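Local coordinates for protein pyrethroid hydrolase (Sphingobium faniae, PDB 5Y5R) that hydrolyses the ester bond of pyrethroid insecticides such as permethrin and cypermethrin, using an alpha/beta-hydrolase fold, at residues A[71-85]-A[93-105]. Sequence-based numbering, arbitrary orientation.
With 8NL ((2-methyl-3-phenyl-phenyl)methyl (1~{S})-3-[(~{E})-2-chloranyl-3,3,3-tris(fluoranyl)prop-1-enyl]-2,2-dimethyl-cyclopropane-1-carboxylate), chain G.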
loop_
_atom_site.group_PDB
_atom_site.type_symbol
_atom_site.label_atom_id
_atom_site.label_comp_id
_atom_site.label_asym_id
_atom_site.label_seq_id
_atom_site.Cartn_x
_atom_site.Cartn_y
_atom_site.Cartn_z
ATOM N N GLN A 71 17.212 -2.509 -10.714
ATOM C CA GLN A 71 16.147 -1.606 -10.295
ATOM C C GLN A 71 14.980 -2.389 -9.707
ATOM O O GLN A 71 14.794 -3.564 -10.007
ATOM C CB GLN A 71 15.638 -0.789 -11.476
ATOM C CG GLN A 71 16.727 -0.017 -12.136
ATOM C CD GLN A 71 17.027 1.241 -11.393
ATOM O OE1 GLN A 71 16.338 2.254 -11.538
ATOM N NE2 GLN A 71 18.045 1.177 -10.541
ATOM N N SER A 72 14.156 -1.700 -8.902
ATOM C CA SER A 72 13.020 -2.309 -8.222
ATOM C C SER A 72 11.690 -1.637 -8.551
ATOM O O SER A 72 11.599 -0.415 -8.699
ATOM C CB SER A 72 13.189 -2.260 -6.710
ATOM O OG SER A 72 14.288 -3.048 -6.287
ATOM N N ILE A 73 10.631 -2.434 -8.507
ATOM C CA ILE A 73 9.268 -1.925 -8.539
ATOM C C ILE A 73 8.748 -1.934 -7.103
ATOM O O ILE A 73 8.860 -2.944 -6.394
ATOM C CB ILE A 73 8.370 -2.777 -9.456
ATOM C CG1 ILE A 73 8.958 -2.881 -10.869
ATOM C CG2 ILE A 73 6.982 -2.174 -9.524
ATOM C CD1 ILE A 73 8.860 -1.607 -11.727
ATOM N N LEU A 74 8.189 -0.810 -6.672
ATOM C CA LEU A 74 7.592 -0.683 -5.349
ATOM C C LEU A 74 6.092 -0.638 -5.514
ATOM O O LEU A 74 5.574 0.171 -6.304
ATOM C CB LEU A 74 8.073 0.581 -4.636
ATOM C CG LEU A 74 9.560 0.721 -4.352
ATOM C CD1 LEU A 74 9.766 1.862 -3.346
ATOM C CD2 LEU A 74 10.089 -0.633 -3.862
ATOM N N LEU A 75 5.399 -1.513 -4.790
ATOM C CA LEU A 75 3.948 -1.537 -4.760
ATOM C C LEU A 75 3.486 -1.290 -3.331
ATOM O O LEU A 75 3.991 -1.914 -2.381
ATOM C CB LEU A 75 3.373 -2.865 -5.266
ATOM C CG LEU A 75 1.846 -2.972 -5.362
ATOM C CD1 LEU A 75 1.462 -3.910 -6.520
ATOM C CD2 LEU A 75 1.184 -3.493 -4.051
ATOM N N GLY A 76 2.553 -0.382 -3.191
ATOM C CA GLY A 76 1.905 -0.131 -1.916
ATOM C C GLY A 76 0.430 -0.452 -2.023
ATOM O O GLY A 76 -0.201 -0.145 -3.030
ATOM N N HIS A 77 -0.119 -1.084 -0.983
ATOM C CA HIS A 77 -1.562 -1.264 -0.893
ATOM C C HIS A 77 -2.115 -0.327 0.181
ATOM O O HIS A 77 -1.510 -0.176 1.245
ATOM C CB HIS A 77 -1.955 -2.707 -0.606
ATOM C CG HIS A 77 -3.410 -2.878 -0.280
ATOM N ND1 HIS A 77 -3.859 -3.217 0.980
ATOM C CD2 HIS A 77 -4.512 -2.746 -1.050
ATOM C CE1 HIS A 77 -5.174 -3.306 0.965
ATOM N NE2 HIS A 77 -5.599 -2.997 -0.251
ATOM N N SER A 78 -3.182 0.396 -0.165
ATOM C CA SER A 78 -3.896 1.312 0.727
ATOM C C SER A 78 -2.894 2.238 1.410
ATOM O O SER A 78 -2.168 2.974 0.737
ATOM C CB SER A 78 -4.724 0.567 1.766
ATOM O OG SER A 78 -3.901 0.016 2.779
ATOM N N LEU A 79 -2.783 2.150 2.742
ATOM C CA LEU A 79 -1.841 3.003 3.456
ATOM C C LEU A 79 -0.406 2.770 3.009
ATOM O O LEU A 79 0.453 3.634 3.224
ATOM C CB LEU A 79 -1.967 2.767 4.981
ATOM C CG LEU A 79 -1.035 3.556 5.897
ATOM C CD1 LEU A 79 -1.595 4.978 6.154
ATOM C CD2 LEU A 79 -0.852 2.820 7.207
ATOM N N GLY A 80 -0.115 1.601 2.420
ATOM C CA GLY A 80 1.229 1.323 1.950
ATOM C C GLY A 80 1.734 2.292 0.903
ATOM O O GLY A 80 2.946 2.377 0.681
ATOM N N GLY A 81 0.838 3.006 0.229
ATOM C CA GLY A 81 1.301 4.001 -0.731
ATOM C C GLY A 81 2.091 5.128 -0.100
ATOM O O GLY A 81 2.991 5.681 -0.733
ATOM N N ALA A 82 1.773 5.487 1.157
ATOM C CA ALA A 82 2.552 6.516 1.846
ATOM C C ALA A 82 4.013 6.099 1.955
ATOM O O ALA A 82 4.917 6.931 1.822
ATOM C CB ALA A 82 1.968 6.802 3.235
ATOM N N SER A 83 4.261 4.811 2.171
ATOM C CA SER A 83 5.627 4.302 2.262
ATOM C C SER A 83 6.362 4.348 0.911
ATOM O O SER A 83 7.558 4.667 0.864
ATOM C CB SER A 83 5.590 2.880 2.810
ATOM O OG SER A 83 5.146 2.904 4.164
ATOM N N ILE A 84 5.700 3.967 -0.188
ATOM C CA ILE A 84 6.427 3.907 -1.461
ATOM C C ILE A 84 6.748 5.307 -1.951
ATOM O O ILE A 84 7.724 5.496 -2.677
ATOM C CB ILE A 84 5.689 3.109 -2.561
ATOM C CG1 ILE A 84 4.606 3.954 -3.232
ATOM C CG2 ILE A 84 5.140 1.801 -2.038
ATOM C CD1 ILE A 84 4.056 3.308 -4.485
ATOM N N SER A 85 5.893 6.295 -1.643
ATOM C CA SER A 85 6.233 7.681 -1.938
ATOM C C SER A 85 7.425 8.151 -1.097
ATOM O O SER A 85 8.313 8.865 -1.578
ATOM C CB SER A 85 5.005 8.562 -1.693
ATOM O OG SER A 85 3.924 8.193 -2.535
ATOM N N ASP A 93 17.257 6.488 -7.069
ATOM C CA ASP A 93 18.203 5.777 -7.917
ATOM C C ASP A 93 17.954 4.276 -7.934
ATOM O O ASP A 93 18.495 3.580 -8.804
ATOM C CB ASP A 93 19.647 6.086 -7.482
ATOM C CG ASP A 93 19.914 5.815 -5.982
ATOM O OD1 ASP A 93 19.055 6.101 -5.101
ATOM O OD2 ASP A 93 21.025 5.320 -5.682
ATOM N N LYS A 94 17.181 3.758 -6.983
ATOM C CA LYS A 94 16.913 2.331 -6.920
ATOM C C LYS A 94 15.524 1.948 -7.416
ATOM O O LYS A 94 15.298 0.773 -7.731
ATOM C CB LYS A 94 17.121 1.826 -5.488
ATOM C CG LYS A 94 18.551 2.012 -4.971
ATOM C CD LYS A 94 19.353 0.732 -5.124
ATOM C CE LYS A 94 20.712 0.827 -4.482
ATOM N NZ LYS A 94 21.427 -0.497 -4.552
ATOM N N VAL A 95 14.597 2.897 -7.491
ATOM C CA VAL A 95 13.215 2.628 -7.855
ATOM C C VAL A 95 13.016 3.036 -9.309
ATOM O O VAL A 95 13.252 4.191 -9.678
ATOM C CB VAL A 95 12.230 3.372 -6.937
ATOM C CG1 VAL A 95 10.796 3.040 -7.333
ATOM C CG2 VAL A 95 12.492 3.009 -5.434
ATOM N N ALA A 96 12.611 2.075 -10.126
ATOM C CA ALA A 96 12.253 2.258 -11.528
ATOM C C ALA A 96 10.760 2.475 -11.750
ATOM O O ALA A 96 10.370 2.845 -12.863
ATOM C CB ALA A 96 12.714 1.048 -12.346
ATOM N N GLY A 97 9.914 2.192 -10.761
ATOM C CA GLY A 97 8.480 2.314 -10.947
ATOM C C GLY A 97 7.718 2.292 -9.639
ATOM O O GLY A 97 8.142 1.666 -8.661
ATOM N N LEU A 98 6.571 2.964 -9.629
ATOM C CA LEU A 98 5.708 3.030 -8.449
ATOM C C LEU A 98 4.312 2.531 -8.794
ATOM O O LEU A 98 3.686 3.017 -9.738
ATOM C CB LEU A 98 5.620 4.462 -7.899
ATOM C CG LEU A 98 6.914 5.013 -7.292
ATOM C CD1 LEU A 98 6.752 6.483 -6.936
ATOM C CD2 LEU A 98 7.358 4.214 -6.055
ATOM N N ILE A 99 3.810 1.588 -8.013
ATOM C CA ILE A 99 2.481 1.043 -8.223
ATOM C C ILE A 99 1.636 1.323 -6.990
ATOM O O ILE A 99 1.957 0.838 -5.899
ATOM C CB ILE A 99 2.536 -0.463 -8.486
ATOM C CG1 ILE A 99 3.416 -0.782 -9.700
ATOM C CG2 ILE A 99 1.136 -1.002 -8.704
ATOM C CD1 ILE A 99 3.474 -2.243 -9.959
ATOM N N TYR A 100 0.526 2.035 -7.170
ATOM C CA TYR A 100 -0.406 2.359 -6.089
ATOM C C TYR A 100 -1.664 1.510 -6.255
ATOM O O TYR A 100 -2.506 1.796 -7.115
ATOM C CB TYR A 100 -0.736 3.857 -6.075
ATOM C CG TYR A 100 0.438 4.753 -5.797
ATOM C CD1 TYR A 100 1.329 5.103 -6.807
ATOM C CD2 TYR A 100 0.672 5.236 -4.534
ATOM C CE1 TYR A 100 2.396 5.930 -6.580
ATOM C CE2 TYR A 100 1.745 6.049 -4.285
ATOM C CZ TYR A 100 2.620 6.387 -5.310
ATOM O OH TYR A 100 3.683 7.232 -5.065
ATOM N N LEU A 101 -1.817 0.494 -5.412
ATOM C CA LEU A 101 -2.915 -0.467 -5.493
ATOM C C LEU A 101 -4.002 -0.068 -4.499
ATOM O O LEU A 101 -3.929 -0.410 -3.309
ATOM C CB LEU A 101 -2.407 -1.893 -5.244
ATOM C CG LEU A 101 -3.461 -3.000 -5.155
ATOM C CD1 LEU A 101 -4.381 -3.074 -6.394
ATOM C CD2 LEU A 101 -2.797 -4.341 -4.897
ATOM N N THR A 102 -5.062 0.561 -5.031
ATOM C CA THR A 102 -6.119 1.261 -4.298
ATOM C C THR A 102 -5.471 1.824 -3.043
ATOM O O THR A 102 -5.833 1.492 -1.904
ATOM C CB THR A 102 -7.351 0.349 -4.090
ATOM O OG1 THR A 102 -8.433 1.095 -3.514
ATOM C CG2 THR A 102 -7.052 -0.924 -3.243
ATOM N N ALA A 103 -4.446 2.640 -3.272
ATOM C CA ALA A 103 -3.482 3.052 -2.266
ATOM C C ALA A 103 -3.536 4.559 -2.072
ATOM O O ALA A 103 -4.061 5.286 -2.906
ATOM C CB ALA A 103 -2.044 2.644 -2.656
ATOM N N VAL A 104 -2.968 5.019 -0.958
ATOM C CA VAL A 104 -2.918 6.449 -0.668
ATOM C C VAL A 104 -1.859 7.055 -1.586
ATOM O O VAL A 104 -0.665 6.773 -1.458
ATOM C CB VAL A 104 -2.612 6.713 0.817
ATOM C CG1 VAL A 104 -2.567 8.200 1.093
ATOM C CG2 VAL A 104 -3.651 6.069 1.691
ATOM N N LEU A 105 -2.297 7.909 -2.507
ATOM C CA LEU A 105 -1.433 8.623 -3.438
ATOM C C LEU A 105 -1.657 10.098 -3.148
ATOM O O LEU A 105 -2.714 10.651 -3.459
ATOM C CB LEU A 105 -1.767 8.293 -4.891
ATOM C CG LEU A 105 -1.050 9.196 -5.886
ATOM C CD1 LEU A 105 0.453 8.867 -5.876
ATOM C CD2 LEU A 105 -1.667 9.102 -7.291
HETATM C C 8NL G . -7.068 -2.829 8.014
HETATM C C8 8NL G . -7.766 -6.553 9.464
HETATM C C9 8NL G . -8.172 -6.967 10.729
HETATM C C10 8NL G . -9.252 -6.357 11.352
HETATM C C11 8NL G . -9.890 -5.335 10.654
HETATM C C12 8NL G . -9.470 -4.936 9.385
HETATM C C13 8NL G . -6.058 -2.459 5.167
HETATM O O 8NL G . -6.758 -1.194 5.244
HETATM CL CL 8NL G . -9.024 5.245 7.359
HETATM C C21 8NL G . -8.007 3.869 6.921
HETATM C C22 8NL G . -7.654 2.888 8.013
HETATM F F2 8NL G . -8.362 1.788 7.820
HETATM F F1 8NL G . -6.368 2.597 8.055
HETATM F F 8NL G . -7.985 3.442 9.160
HETATM C C20 8NL G . -7.626 3.703 5.654
HETATM C C16 8NL G . -6.729 2.556 5.243
HETATM C C17 8NL G . -6.794 2.494 3.720
HETATM C C18 8NL G . -5.427 3.155 3.617
HETATM C C19 8NL G . -7.946 3.315 3.119
HETATM C C15 8NL G . -7.213 1.269 4.583
HETATM C C14 8NL G . -6.215 0.139 4.853
HETATM O O1 8NL G . -5.003 0.358 4.808
HETATM C C2 8NL G . -6.755 -3.720 5.704
HETATM C C3 8NL G . -6.892 -4.765 4.799
HETATM C C4 8NL G . -7.502 -5.970 5.145
HETATM C C5 8NL G . -7.958 -6.171 6.445
HETATM C C6 8NL G . -7.849 -5.163 7.395
HETATM C C1 8NL G . -7.232 -3.934 7.023
HETATM C C7 8NL G . -8.383 -5.527 8.770
HETATM O O HOH W 1 15.918 4.702 -11.138
HETATM O O HOH W 2 16.576 -1.322 -6.549
HETATM O O HOH W 3 1.128 8.690 -1.298
#
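Q71 folds its bent side chain back over the start of 93-105: NE2 donates to D93 O (3.0 Å) almost within its own amide plane, while its CB rests on the A96 methyl. S72 bonds through its backbone to the adjacent strand, N to K94 O and O to A96 N, and a beta bulge then moves the register on by one residue. On the face carrying I73, L75 and I99, I73 CG2 meets I99 CD1 at 3.5 Å and L75 CD1 lies against I99 CG2; helix 237-249 covers this layer. L74 lies on the other face, where its side chain crosses that of V95 at about a right angle and its CD1 touches V95 CG2. These strands lie side by side in the central parallel sheet, joined by helix 80-90 as a beta-alpha-beta crossover of the alpha/beta-hydrolase fold. G76 continues the ladder, its N bonding to I99 O and its O to L101 N. The H77 ring has T102 CG2 at its edge, while its NE2 bonds to H230 O. S78, at phi 49° and psi -116°, occupies a strained turn consistent with a nucleophile elbow, its OG facing ligand O1 at a distance too short to be taken literally. Its carbonyl O is gripped from opposite faces by G81 N and V104 N, the latter at 2.8 Å. G81 backs onto A103 and V104 where a side chain would clash with V104 O. One turn on, I84 places CG1 between its backbone N and carbonyl carbon (chi1 81°), bringing CD1 over the Y100 ring, 3.6 Å from its centroid, in a CH-pi contact; L105 CD1 lies against the opposite face, toward its rim. S85 OG, at the ring edge and in its plane, hydrogen-bonds to Y100 OH (2.7 Å), and a phenylalanine in place of Y100 would probably leave S85 OG without this partner. Water also links S85 OG to V104 O.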